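Local atomic coordinates of ceramide very long chain fatty acid hydroxylase SCS7 (Saccharomyces cerevisiae, PDB entry 4ZR1), a protein that hydroxylates the very long chain fatty acids of sphingolipids, postulated to act at C-2 in ceramides, using O2 and electrons delivered by cytochrome b5. Residues S25-K30 / I78-H83; V29-A34 / H251-Y256; L261-T266 / F274-G279. All coordinates share one frame; numbering follows the deposited sequence.

Contact 1: residues S25-K30 / I78-H83; sequences STTFVK and IHRPRH
Ser25 points its hydroxyl at the chain of Pro81, OG donating to Pro81 O at 2.6 Å. Its own carbonyl oxygen rests against the proline ring, close to CG and CD. Thr26 comes next and is the residue most covered by the partner loop. NE of Arg80 donates to Thr26 O at 2.5 Å with an N-H...O angle of 148°, and NH1 adds a weak bond to the same oxygen at 3.1 Å. The arginine chain is extended except for one bend at CG-CD (chi3 61°), which turns the edge of its guanidinium to this carbonyl. Thr26 CG2 lies over one face of the Arg82 guanidinium, 3.6 Å from NH2, and Asp47 holds that NH2 in a salt bridge. Phe28 brings its ring edge to the loop, with CE1 3.4 Å from His79 O, while CZ touches Arg80 CG at 3.9 Å. Replacing Arg80 by a leucine would probably leave Thr26 O without either of its N-H donors and Glu290, salt-bridged to NH2, without its cationic mate. Two irregular loops, inferred to lie on the cytoplasmic side, are thus joined by side chains gripping backbone carbonyls. His79, whose ring meets the zinc ligands His155 and His178, makes the loop 78-83 part of the second shell of the dizinc histidine site.

Contact 2: residues V29-A34 / H251-Y256; sequences VKELPA and HLEHHY. With ZN (zinc ion), chain C; ZN (zinc ion), chain D.
Leu32 lays its forked end on the flank of helix 242-256, its side chain running at about a right angle to those of Leu252 and Glu253. With CG anti to the carbonyl carbon (chi1 -50°), the isobutyl end swings back to the helix. CD1 of Leu32 meets Leu252 CB at 3.7 Å, whereas CD2 packs on the aliphatic part of Glu253, 3.7 Å from its CG, and also reaches Tyr256 CB. Beside this patch the backbones are tied by a nearly straight bond, Val29 N to Tyr256 O at 3.0 Å (N-H...O 176°). Farther out, the carboxylates of Glu31 and Glu253 come near each other, OE2 to OE2 4.1 Å, with their planes 76° apart; the salt bridge from Glu253 to Lys249 may ease this repulsion. Beyond this layer, residues 251-255 form an HxxHH histidine box. NE2 of His251 binds one zinc ion at 2.2 Å and NE2 of His255 the same ion at 2.0 Å, while His254 NE2 binds the second at 2.1 Å. The N-terminal loop lies against this metal-bearing helix. Helices 164-179 (His177) and 211-236 (His232, His236) complete the first ion; helices 128-154 (His150) and 164-179 (His174, His178), with His155, the second.

Contact 3: residues L261-T266 / F274-G279; sequences LGFGVT and FGTYLG
Leu261 and Gly262 close tightly on the carbonyl of Thr276. Gly262 N donates to Thr276 O at 3.1 Å, almost straight (N-H...O 169°), and Leu261 CB lies 3.3 Å from the same oxygen. The leucine then wedges between neighbours: its CB touches Leu278 CD1 at 3.5 Å, and its CD1 rests 3.5 Å from Tyr277 O. Leu278 has CG opposite its backbone N (chi1 -166°), which sends CD1 to Leu261 and CD2 to the helix at Glu253 and His254, while CB lies beside Gly262. The turn at Gly262 has a positive phi (69°), which favours glycine. Phe263 adds a smaller patch. Its ring edge faces Thr276, with CE2 3.9 Å from CG2 and CD2 3.8 Å from OG1, the two side chains at about a right angle. The polar end of Thr276 is held by Asp271 and by Tyr147 OH, and Asp271 also accepts the backbone N-H of Phe263 and Gly264, so one carboxylate positions both sides of this contact.

The packing thins toward Phe274 and Gly275, which are exposed. Gly275 is the C-prime residue of a Schellman motif ending helix 269-273, with Thr276 N bonded to Asp271 O. Tyr277 turns its CB away from the loop 261-266, and its ring meets Trp268 edge-to-face. On the inner side the same loop serves the metal site: Leu261 O accepts from His254 ND1 and Phe263 O from His150 ND1, probably fixing the rotation of both zinc-bound rings. The pair of loops brackets helix 269-273, with Arg151 of helix 128-154 against Phe263 and Thr276, and Glu253 of helix 242-256 against Leu278.

In the fold
Contacts 1 and 2 start from one N-terminal loop, share Val29 and Lys30, and touch where Phe28 and Pro81 pack on His255 and Tyr256. Contact 3, about 14 Å from contact 2 between centres, meets it on the same helix, through Glu253 and His254 against Leu278 and Leu261 O, but does not touch contact 1. Contacts 1 and 3 are buried; contact 2 is only partly so, with Glu31 exposed. Contact 1 is largely polar, built on arginines and carbonyls. Contact 2 is mainly aliphatic with one backbone bond, and contact 3 combines leucine and aromatic packing with a single backbone bond. All three border the zinc-binding region, and only contact 2 includes its ligands.

Contact 1: residues S25-K30 / I78-H83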
ATOM      1  N   SER A  25       6.107 -18.422  -5.495  1.00113.02           N
ATOM      2  CA  SER A  25       5.899 -17.181  -4.752  1.00 95.54           C
ATOM      3  C   SER A  25       4.454 -16.988  -4.323  1.00 87.14           C
ATOM      4  O   SER A  25       4.168 -16.188  -3.433  1.00 84.64           O
ATOM      5  CB  SER A  25       6.346 -15.977  -5.581  1.00 91.96           C
ATOM      6  OG  SER A  25       5.449 -15.729  -6.647  1.00 96.11           O
ATOM      7  N   THR A  26       3.548 -17.716  -4.964  1.00 87.78           N
ATOM      8  CA  THR A  26       2.118 -17.576  -4.705  1.00 89.06           C
ATOM      9  C   THR A  26       1.694 -18.293  -3.435  1.00 93.45           C
ATOM     10  O   THR A  26       0.535 -18.220  -3.040  1.00 96.10           O
ATOM     11  CB  THR A  26       1.274 -18.115  -5.884  1.00 92.42           C
ATOM     12  OG1 THR A  26       1.463 -19.532  -6.005  1.00 94.02           O
ATOM     13  CG2 THR A  26       1.667 -17.436  -7.184  1.00 85.71           C
ATOM     14  N   THR A  27       2.633 -18.992  -2.803  1.00100.27           N
ATOM     15  CA  THR A  27       2.325 -19.748  -1.603  1.00102.82           C
ATOM     16  C   THR A  27       2.900 -19.035  -0.384  1.00102.45           C
ATOM     17  O   THR A  27       4.110 -18.816  -0.287  1.00102.84           O
ATOM     18  CB  THR A  27       2.868 -21.198  -1.667  1.00112.77           C
ATOM     19  OG1 THR A  27       4.298 -21.179  -1.747  1.00125.01           O
ATOM     20  CG2 THR A  27       2.311 -21.928  -2.884  1.00111.29           C
ATOM     21  N   PHE A  28       2.009 -18.665   0.531  1.00 92.87           N
ATOM     22  CA  PHE A  28       2.379 -18.012   1.772  1.00103.41           C
ATOM     23  C   PHE A  28       3.276 -18.925   2.607  1.00109.39           C
ATOM     24  O   PHE A  28       3.155 -20.146   2.536  1.00116.32           O
ATOM     25  CB  PHE A  28       1.115 -17.620   2.543  1.00106.99           C
ATOM     26  CG  PHE A  28       0.195 -16.709   1.769  1.00103.86           C
ATOM     27  CD1 PHE A  28       0.671 -15.528   1.215  1.00 99.52           C
ATOM     28  CD2 PHE A  28      -1.137 -17.049   1.566  1.00100.31           C
ATOM     29  CE1 PHE A  28      -0.167 -14.692   0.491  1.00 94.69           C
ATOM     30  CE2 PHE A  28      -1.981 -16.216   0.840  1.00 99.50           C
ATOM     31  CZ  PHE A  28      -1.494 -15.033   0.302  1.00 93.34           C
ATOM     32  N   VAL A  29       4.188 -18.335   3.376  1.00103.22           N
ATOM     33  CA  VAL A  29       5.113 -19.111   4.199  1.00111.34           C
ATOM     34  C   VAL A  29       5.019 -18.698   5.671  1.00113.87           C
ATOM     35  O   VAL A  29       4.708 -17.546   5.977  1.00114.67           O
ATOM     36  CB  VAL A  29       6.575 -18.960   3.714  1.00113.19           C
ATOM     37  CG1 VAL A  29       7.403 -20.166   4.141  1.00126.35           C
ATOM     38  CG2 VAL A  29       6.626 -18.815   2.206  1.00103.70           C
ATOM     39  N   LYS A  30       5.276 -19.638   6.582  1.00113.24           N
ATOM     40  CA  LYS A  30       5.202 -19.336   8.006  1.00112.45           C
ATOM     41  C   LYS A  30       6.380 -18.448   8.368  1.00112.79           C
ATOM     42  O   LYS A  30       6.287 -17.638   9.285  1.00117.58           O
ATOM     43  CB  LYS A  30       5.203 -20.607   8.862  1.00119.78           C
ATOM     44  CG  LYS A  30       6.521 -20.874   9.574  1.00132.58           C
ATOM     45  CD  LYS A  30       6.577 -22.276  10.122  1.00141.65           C
ATOM     46  CE  LYS A  30       7.872 -22.950   9.724  1.00141.93           C
ATOM     47  NZ  LYS A  30       7.780 -24.408   9.956  1.00146.22           N
ATOM     48  N   ILE A  78      -5.037 -11.941  -6.301  1.00 77.79           N
ATOM     49  CA  ILE A  78      -4.298 -10.677  -6.344  1.00 83.47           C
ATOM     50  C   ILE A  78      -3.315 -10.532  -5.176  1.00 89.33           C
ATOM     51  O   ILE A  78      -2.322  -9.810  -5.288  1.00 87.95           O
ATOM     52  CB  ILE A  78      -5.259  -9.461  -6.335  1.00 81.62           C
ATOM     53  CG1 ILE A  78      -4.571  -8.216  -6.891  1.00 70.72           C
ATOM     54  CG2 ILE A  78      -5.787  -9.186  -4.926  1.00 82.26           C
ATOM     55  CD1 ILE A  78      -4.236  -8.303  -8.355  1.00 67.45           C
ATOM     56  N   HIS A  79      -3.589 -11.222  -4.064  1.00 91.20           N
ATOM     57  CA  HIS A  79      -2.732 -11.155  -2.882  1.00 82.50           C
ATOM     58  C   HIS A  79      -1.711 -12.296  -2.849  1.00 78.80           C
ATOM     59  O   HIS A  79      -0.935 -12.420  -1.905  1.00 74.94           O
ATOM     60  CB  HIS A  79      -3.568 -11.171  -1.598  1.00 80.15           C
ATOM     61  CG  HIS A  79      -4.502 -10.007  -1.467  1.00 83.96           C
ATOM     62  ND1 HIS A  79      -5.854 -10.106  -1.711  1.00 83.99           N
ATOM     63  CD2 HIS A  79      -4.277  -8.715  -1.124  1.00 75.24           C
ATOM     64  CE1 HIS A  79      -6.423  -8.929  -1.523  1.00 77.61           C
ATOM     65  NE2 HIS A  79      -5.489  -8.065  -1.172  1.00 71.82           N
ATOM     66  N   ARG A  80      -1.707 -13.136  -3.875  1.00 78.73           N
ATOM     67  CA  ARG A  80      -0.646 -14.125  -3.994  1.00 80.61           C
ATOM     68  C   ARG A  80       0.386 -13.565  -4.961  1.00 83.95           C
ATOM     69  O   ARG A  80       0.124 -13.447  -6.154  1.00 92.56           O
ATOM     70  CB  ARG A  80      -1.209 -15.469  -4.440  1.00 84.55           C
ATOM     71  CG  ARG A  80      -2.224 -16.016  -3.438  1.00 89.55           C
ATOM     72  CD  ARG A  80      -2.812 -17.342  -3.861  1.00101.00           C
ATOM     73  NE  ARG A  80      -1.783 -18.362  -3.993  1.00112.48           N
ATOM     74  CZ  ARG A  80      -2.035 -19.638  -4.257  1.00117.88           C
ATOM     75  NH1 ARG A  80      -1.037 -20.508  -4.367  1.00121.39           N
ATOM     76  NH2 ARG A  80      -3.289 -20.040  -4.406  1.00114.65           N
ATOM     77  N   PRO A  81       1.556 -13.171  -4.428  1.00 80.56           N
ATOM     78  CA  PRO A  81       2.482 -12.303  -5.165  1.00 76.45           C
ATOM     79  C   PRO A  81       3.181 -12.949  -6.356  1.00 78.31           C
ATOM     80  O   PRO A  81       3.462 -14.144  -6.370  1.00 83.96           O
ATOM     81  CB  PRO A  81       3.513 -11.904  -4.094  1.00 70.18           C
ATOM     82  CG  PRO A  81       3.431 -12.981  -3.057  1.00 72.04           C
ATOM     83  CD  PRO A  81       1.995 -13.402  -3.039  1.00 75.22           C
ATOM     84  N   ARG A  82       3.454 -12.130  -7.362  1.00 74.57           N
ATOM     85  CA  ARG A  82       4.300 -12.535  -8.467  1.00 74.79           C
ATOM     86  C   ARG A  82       5.431 -11.518  -8.579  1.00 76.26           C
ATOM     87  O   ARG A  82       5.497 -10.571  -7.796  1.00 90.21           O
ATOM     88  CB  ARG A  82       3.508 -12.613  -9.777  1.00 82.37           C
ATOM     89  CG  ARG A  82       2.006 -12.773  -9.608  1.00 82.45           C
ATOM     90  CD  ARG A  82       1.591 -14.189  -9.242  1.00 84.98           C
ATOM     91  NE  ARG A  82       0.162 -14.255  -8.950  1.00 87.23           N
ATOM     92  CZ  ARG A  82      -0.635 -15.232  -9.363  1.00 98.63           C
ATOM     93  NH1 ARG A  82      -1.925 -15.220  -9.062  1.00102.91           N
ATOM     94  NH2 ARG A  82      -0.138 -16.220 -10.091  1.00101.82           N
ATOM     95  N   HIS A  83       6.319 -11.713  -9.545  1.00 73.44           N
ATOM     96  CA  HIS A  83       7.387 -10.759  -9.810  1.00 72.11           C
ATOM     97  C   HIS A  83       7.616 -10.648 -11.317  1.00 78.64           C
ATOM     98  O   HIS A  83       7.836 -11.653 -11.993  1.00 84.17           O
ATOM     99  CB  HIS A  83       8.678 -11.173  -9.087  1.00 74.24           C
ATOM    100  CG  HIS A  83       9.754 -10.132  -9.129  1.00 83.68           C
ATOM    101  ND1 HIS A  83       9.612  -8.887  -8.552  1.00 85.31           N
ATOM    102  CD2 HIS A  83      10.983 -10.143  -9.697  1.00 85.31           C
ATOM    103  CE1 HIS A  83      10.707  -8.179  -8.760  1.00 78.23           C
ATOM    104  NE2 HIS A  83      11.556  -8.919  -9.449  1.00 82.43           N
TER

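Contact 2: residues V29-A34 / H251-Y256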
ATOM      1  N   VAL A  29       4.188 -18.335   3.376  1.00103.22           N
ATOM      2  CA  VAL A  29       5.113 -19.111   4.199  1.00111.34           C
ATOM      3  C   VAL A  29       5.019 -18.698   5.671  1.00113.87           C
ATOM      4  O   VAL A  29       4.708 -17.546   5.977  1.00114.67           O
ATOM      5  CB  VAL A  29       6.575 -18.960   3.714  1.00113.19           C
ATOM      6  CG1 VAL A  29       7.403 -20.166   4.141  1.00126.35           C
ATOM      7  CG2 VAL A  29       6.626 -18.815   2.206  1.00103.70           C
ATOM      8  N   LYS A  30       5.276 -19.638   6.582  1.00113.24           N
ATOM      9  CA  LYS A  30       5.202 -19.336   8.006  1.00112.45           C
ATOM     10  C   LYS A  30       6.380 -18.448   8.368  1.00112.79           C
ATOM     11  O   LYS A  30       6.287 -17.638   9.285  1.00117.58           O
ATOM     12  CB  LYS A  30       5.203 -20.607   8.862  1.00119.78           C
ATOM     13  CG  LYS A  30       6.521 -20.874   9.574  1.00132.58           C
ATOM     14  CD  LYS A  30       6.577 -22.276  10.122  1.00141.65           C
ATOM     15  CE  LYS A  30       7.872 -22.950   9.724  1.00141.93           C
ATOM     16  NZ  LYS A  30       7.780 -24.408   9.956  1.00146.22           N
ATOM     17  N   GLU A  31       7.481 -18.591   7.635  1.00110.33           N
ATOM     18  CA  GLU A  31       8.659 -17.769   7.861  1.00116.56           C
ATOM     19  C   GLU A  31       9.202 -17.289   6.518  1.00109.99           C
ATOM     20  O   GLU A  31       9.244 -18.042   5.548  1.00108.89           O
ATOM     21  CB  GLU A  31       9.723 -18.540   8.657  1.00126.94           C
ATOM     22  CG  GLU A  31      10.335 -17.694   9.762  1.00140.40           C
ATOM     23  CD  GLU A  31       9.442 -17.587  10.986  1.00144.81           C
ATOM     24  OE1 GLU A  31       8.840 -18.607  11.385  1.00150.25           O
ATOM     25  OE2 GLU A  31       9.331 -16.473  11.539  1.00143.07           O
ATOM     26  N   LEU A  32       9.576 -16.015   6.465  1.00104.12           N
ATOM     27  CA  LEU A  32      10.103 -15.398   5.253  1.00101.59           C
ATOM     28  C   LEU A  32      11.301 -16.164   4.708  1.00104.48           C
ATOM     29  O   LEU A  32      12.133 -16.638   5.479  1.00111.36           O
ATOM     30  CB  LEU A  32      10.504 -13.944   5.536  1.00 97.22           C
ATOM     31  CG  LEU A  32       9.435 -13.110   6.246  1.00 99.37           C
ATOM     32  CD1 LEU A  32       9.876 -11.665   6.446  1.00 98.82           C
ATOM     33  CD2 LEU A  32       8.130 -13.178   5.480  1.00 90.17           C
ATOM     34  N   PRO A  33      11.386 -16.292   3.375  1.00101.23           N
ATOM     35  CA  PRO A  33      12.545 -16.886   2.706  1.00106.27           C
ATOM     36  C   PRO A  33      13.660 -15.864   2.525  1.00114.15           C
ATOM     37  O   PRO A  33      13.608 -14.787   3.122  1.00113.36           O
ATOM     38  CB  PRO A  33      11.976 -17.322   1.357  1.00105.85           C
ATOM     39  CG  PRO A  33      10.938 -16.299   1.072  1.00104.45           C
ATOM     40  CD  PRO A  33      10.325 -15.940   2.414  1.00102.70           C
ATOM     41  N   ALA A  34      14.649 -16.202   1.704  1.00118.56           N
ATOM     42  CA  ALA A  34      15.785 -15.321   1.466  1.00116.17           C
ATOM     43  C   ALA A  34      15.352 -14.084   0.698  1.00122.82           C
ATOM     44  O   ALA A  34      14.436 -14.147  -0.123  1.00126.42           O
ATOM     45  CB  ALA A  34      16.885 -16.058   0.705  1.00117.67           C
ATOM     46  N   HIS A 251       6.283  -6.070   8.329  1.00 88.04           N
ATOM     47  CA  HIS A 251       5.514  -5.664   7.168  1.00 78.06           C
ATOM     48  C   HIS A 251       5.577  -6.704   6.051  1.00 86.16           C
ATOM     49  O   HIS A 251       4.579  -6.974   5.383  1.00 89.38           O
ATOM     50  CB  HIS A 251       5.998  -4.322   6.640  1.00 67.32           C
ATOM     51  CG  HIS A 251       5.316  -3.915   5.376  1.00 70.15           C
ATOM     52  ND1 HIS A 251       3.977  -3.602   5.325  1.00 66.83           N
ATOM     53  CD2 HIS A 251       5.772  -3.827   4.106  1.00 72.27           C
ATOM     54  CE1 HIS A 251       3.642  -3.314   4.083  1.00 72.30           C
ATOM     55  NE2 HIS A 251       4.713  -3.440   3.324  1.00 81.00           N
ATOM     56  N   LEU A 252       6.756  -7.277   5.846  1.00 83.45           N
ATOM     57  CA  LEU A 252       6.931  -8.298   4.827  1.00 75.69           C
ATOM     58  C   LEU A 252       6.065  -9.519   5.114  1.00 86.23           C
ATOM     59  O   LEU A 252       5.633 -10.208   4.189  1.00 89.32           O
ATOM     60  CB  LEU A 252       8.401  -8.699   4.727  1.00 76.90           C
ATOM     61  CG  LEU A 252       9.187  -8.142   3.536  1.00 73.69           C
ATOM     62  CD1 LEU A 252       8.832  -6.710   3.242  1.00 68.89           C
ATOM     63  CD2 LEU A 252      10.667  -8.251   3.803  1.00 67.14           C
ATOM     64  N   GLU A 253       5.802  -9.788   6.390  1.00 87.43           N
ATOM     65  CA  GLU A 253       4.928 -10.907   6.730  1.00 90.88           C
ATOM     66  C   GLU A 253       3.479 -10.576   6.387  1.00 91.80           C
ATOM     67  O   GLU A 253       2.670 -11.471   6.142  1.00 92.47           O
ATOM     68  CB  GLU A 253       5.055 -11.284   8.204  1.00 89.75           C
ATOM     69  CG  GLU A 253       6.319 -12.047   8.534  1.00 96.91           C
ATOM     70  CD  GLU A 253       6.363 -12.482   9.981  1.00110.04           C
ATOM     71  OE1 GLU A 253       5.362 -12.266  10.704  1.00108.83           O
ATOM     72  OE2 GLU A 253       7.402 -13.037  10.394  1.00120.25           O
ATOM     73  N   HIS A 254       3.153  -9.288   6.368  1.00 83.25           N
ATOM     74  CA  HIS A 254       1.837  -8.863   5.915  1.00 73.29           C
ATOM     75  C   HIS A 254       1.651  -9.235   4.441  1.00 80.68           C
ATOM     76  O   HIS A 254       0.547  -9.500   3.975  1.00 75.06           O
ATOM     77  CB  HIS A 254       1.656  -7.359   6.111  1.00 67.78           C
ATOM     78  CG  HIS A 254       0.483  -6.799   5.375  1.00 75.92           C
ATOM     79  ND1 HIS A 254      -0.796  -6.813   5.892  1.00 83.01           N
ATOM     80  CD2 HIS A 254       0.390  -6.231   4.150  1.00 79.98           C
ATOM     81  CE1 HIS A 254      -1.625  -6.270   5.019  1.00 86.55           C
ATOM     82  NE2 HIS A 254      -0.930  -5.907   3.954  1.00 85.89           N
ATOM     83  N   HIS A 255       2.762  -9.250   3.720  1.00 85.52           N
ATOM     84  CA  HIS A 255       2.782  -9.605   2.316  1.00 68.14           C
ATOM     85  C   HIS A 255       2.850 -11.124   2.096  1.00 77.47           C
ATOM     86  O   HIS A 255       2.038 -11.689   1.371  1.00 79.15           O
ATOM     87  CB  HIS A 255       3.971  -8.924   1.633  1.00 67.01           C
ATOM     88  CG  HIS A 255       3.739  -7.481   1.310  1.00 72.48           C
ATOM     89  ND1 HIS A 255       2.943  -7.071   0.263  1.00 74.60           N
ATOM     90  CD2 HIS A 255       4.200  -6.351   1.895  1.00 77.98           C
ATOM     91  CE1 HIS A 255       2.917  -5.751   0.220  1.00 69.47           C
ATOM     92  NE2 HIS A 255       3.672  -5.290   1.200  1.00 69.91           N
ATOM     93  N   TYR A 256       3.816 -11.783   2.727  1.00 89.99           N
ATOM     94  CA  TYR A 256       4.119 -13.169   2.396  1.00 87.90           C
ATOM     95  C   TYR A 256       3.693 -14.191   3.450  1.00 99.10           C
ATOM     96  O   TYR A 256       4.208 -15.306   3.467  1.00110.71           O
ATOM     97  CB  TYR A 256       5.617 -13.322   2.145  1.00 86.67           C
ATOM     98  CG  TYR A 256       6.183 -12.345   1.146  1.00 90.15           C
ATOM     99  CD1 TYR A 256       6.134 -12.604  -0.222  1.00 93.73           C
ATOM    100  CD2 TYR A 256       6.775 -11.166   1.570  1.00 84.61           C
ATOM    101  CE1 TYR A 256       6.659 -11.704  -1.136  1.00 93.72           C
ATOM    102  CE2 TYR A 256       7.298 -10.269   0.671  1.00 89.36           C
ATOM    103  CZ  TYR A 256       7.240 -10.538  -0.678  1.00 92.67           C
ATOM    104  OH  TYR A 256       7.770  -9.630  -1.557  1.00 93.42           O
TER
HETATM  105 ZN    ZN C 401       4.215  -3.322   1.167  1.00 81.14          ZN
HETATM  106 ZN    ZN D 402      -1.723  -4.573   2.466  1.00 84.51          ZN

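Contact 3: residues L261-T266 / F274-G279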
ATOM      1  N   LEU A 261      -3.686  -9.340   8.837  1.00 89.17           N
ATOM      2  CA  LEU A 261      -3.029  -8.714   9.977  1.00 88.63           C
ATOM      3  C   LEU A 261      -1.884  -7.806   9.521  1.00 95.13           C
ATOM      4  O   LEU A 261      -1.560  -7.754   8.332  1.00 92.40           O
ATOM      5  CB  LEU A 261      -2.494  -9.781  10.926  1.00 91.43           C
ATOM      6  CG  LEU A 261      -3.489 -10.802  11.465  1.00 94.13           C
ATOM      7  CD1 LEU A 261      -2.736 -11.906  12.166  1.00 92.06           C
ATOM      8  CD2 LEU A 261      -4.490 -10.148  12.408  1.00 98.00           C
ATOM      9  N   GLY A 262      -1.273  -7.098  10.473  1.00 95.10           N
ATOM     10  CA  GLY A 262      -0.093  -6.289  10.210  1.00 84.88           C
ATOM     11  C   GLY A 262      -0.354  -5.061   9.355  1.00 87.62           C
ATOM     12  O   GLY A 262       0.430  -4.744   8.449  1.00 84.75           O
ATOM     13  N   PHE A 263      -1.444  -4.358   9.648  1.00 82.72           N
ATOM     14  CA  PHE A 263      -1.843  -3.201   8.848  1.00 74.36           C
ATOM     15  C   PHE A 263      -1.005  -1.954   9.126  1.00 77.18           C
ATOM     16  O   PHE A 263      -0.924  -1.063   8.278  1.00 85.95           O
ATOM     17  CB  PHE A 263      -3.325  -2.900   9.065  1.00 73.81           C
ATOM     18  CG  PHE A 263      -4.219  -4.051   8.720  1.00 81.15           C
ATOM     19  CD1 PHE A 263      -4.360  -4.464   7.402  1.00 86.38           C
ATOM     20  CD2 PHE A 263      -4.914  -4.727   9.706  1.00 85.22           C
ATOM     21  CE1 PHE A 263      -5.182  -5.532   7.073  1.00 83.22           C
ATOM     22  CE2 PHE A 263      -5.739  -5.797   9.384  1.00 87.64           C
ATOM     23  CZ  PHE A 263      -5.870  -6.201   8.063  1.00 80.50           C
ATOM     24  N   GLY A 264      -0.373  -1.884  10.295  1.00 76.52           N
ATOM     25  CA  GLY A 264       0.508  -0.767  10.579  1.00 71.57           C
ATOM     26  C   GLY A 264       1.840  -0.947   9.872  1.00 71.70           C
ATOM     27  O   GLY A 264       2.396  -2.043   9.909  1.00 80.14           O
ATOM     28  N   VAL A 265       2.358   0.095   9.220  1.00 58.58           N
ATOM     29  CA  VAL A 265       3.616  -0.074   8.500  1.00 65.72           C
ATOM     30  C   VAL A 265       4.672   0.927   8.982  1.00 70.64           C
ATOM     31  O   VAL A 265       5.875   0.661   8.862  1.00 79.10           O
ATOM     32  CB  VAL A 265       3.415  -0.005   6.913  1.00 71.08           C
ATOM     33  CG1 VAL A 265       1.942  -0.046   6.534  1.00 59.07           C
ATOM     34  CG2 VAL A 265       4.094   1.190   6.287  1.00 67.77           C
ATOM     35  N   THR A 266       4.261   2.048   9.565  1.00 64.71           N
ATOM     36  CA  THR A 266       5.254   2.854  10.296  1.00 72.04           C
ATOM     37  C   THR A 266       5.423   2.331  11.711  1.00 66.42           C
ATOM     38  O   THR A 266       6.393   2.677  12.388  1.00 79.97           O
ATOM     39  CB  THR A 266       4.894   4.339  10.378  1.00 64.85           C
ATOM     40  OG1 THR A 266       3.609   4.483  10.990  1.00 71.79           O
ATOM     41  CG2 THR A 266       4.889   4.957   8.995  1.00 53.50           C
ATOM     42  N   PHE A 274      -5.950  -2.454  18.294  1.00 95.47           N
ATOM     43  CA  PHE A 274      -7.179  -2.977  17.686  1.00 88.02           C
ATOM     44  C   PHE A 274      -7.117  -4.465  17.395  1.00 85.26           C
ATOM     45  O   PHE A 274      -7.933  -4.995  16.637  1.00 87.84           O
ATOM     46  CB  PHE A 274      -7.503  -2.236  16.395  1.00 82.52           C
ATOM     47  CG  PHE A 274      -7.812  -0.793  16.590  1.00 78.37           C
ATOM     48  CD1 PHE A 274      -9.003  -0.402  17.182  1.00 83.33           C
ATOM     49  CD2 PHE A 274      -6.945   0.177  16.133  1.00 82.94           C
ATOM     50  CE1 PHE A 274      -9.310   0.944  17.349  1.00 85.15           C
ATOM     51  CE2 PHE A 274      -7.244   1.530  16.289  1.00 86.00           C
ATOM     52  CZ  PHE A 274      -8.428   1.913  16.899  1.00 80.11           C
ATOM     53  N   GLY A 275      -6.139  -5.127  17.995  1.00 85.99           N
ATOM     54  CA  GLY A 275      -6.039  -6.571  17.928  1.00 89.29           C
ATOM     55  C   GLY A 275      -5.927  -7.118  16.522  1.00 95.53           C
ATOM     56  O   GLY A 275      -6.695  -7.991  16.123  1.00 99.76           O
ATOM     57  N   THR A 276      -4.975  -6.591  15.762  1.00 89.86           N
ATOM     58  CA  THR A 276      -4.645  -7.150  14.462  1.00 87.22           C
ATOM     59  C   THR A 276      -3.143  -7.370  14.358  1.00 84.68           C
ATOM     60  O   THR A 276      -2.614  -7.521  13.261  1.00 87.24           O
ATOM     61  CB  THR A 276      -5.109  -6.243  13.296  1.00 85.58           C
ATOM     62  OG1 THR A 276      -4.591  -4.917  13.477  1.00 84.91           O
ATOM     63  CG2 THR A 276      -6.629  -6.193  13.211  1.00 80.00           C
ATOM     64  N   TYR A 277      -2.461  -7.377  15.504  1.00 82.62           N
ATOM     65  CA  TYR A 277      -1.016  -7.593  15.539  1.00 85.17           C
ATOM     66  C   TYR A 277      -0.641  -8.870  14.782  1.00 93.25           C
ATOM     67  O   TYR A 277      -1.427  -9.816  14.709  1.00 87.58           O
ATOM     68  CB  TYR A 277      -0.508  -7.660  16.988  1.00 79.66           C
ATOM     69  CG  TYR A 277       1.002  -7.777  17.097  1.00 80.78           C
ATOM     70  CD1 TYR A 277       1.824  -6.705  16.767  1.00 89.19           C
ATOM     71  CD2 TYR A 277       1.604  -8.950  17.542  1.00 79.71           C
ATOM     72  CE1 TYR A 277       3.200  -6.798  16.861  1.00 91.14           C
ATOM     73  CE2 TYR A 277       2.987  -9.054  17.640  1.00 83.94           C
ATOM     74  CZ  TYR A 277       3.774  -7.971  17.298  1.00 94.77           C
ATOM     75  OH  TYR A 277       5.143  -8.054  17.387  1.00106.73           O
ATOM     76  N   LEU A 278       0.554  -8.881  14.202  1.00100.00           N
ATOM     77  CA  LEU A 278       1.022 -10.033  13.443  1.00106.88           C
ATOM     78  C   LEU A 278       2.108 -10.769  14.228  1.00108.67           C
ATOM     79  O   LEU A 278       3.300 -10.609  13.964  1.00111.97           O
ATOM     80  CB  LEU A 278       1.536  -9.585  12.071  1.00113.18           C
ATOM     81  CG  LEU A 278       1.771 -10.651  10.999  1.00113.57           C
ATOM     82  CD1 LEU A 278       0.562 -11.552  10.872  1.00109.81           C
ATOM     83  CD2 LEU A 278       2.083  -9.988   9.667  1.00110.83           C
ATOM     84  N   GLY A 279       1.685 -11.572  15.202  1.00109.24           N
ATOM     85  CA  GLY A 279       2.607 -12.275  16.081  1.00112.91           C
ATOM     86  C   GLY A 279       3.284 -13.458  15.415  1.00113.83           C
ATOM     87  O   GLY A 279       3.010 -13.749  14.252  1.00121.11           O
TER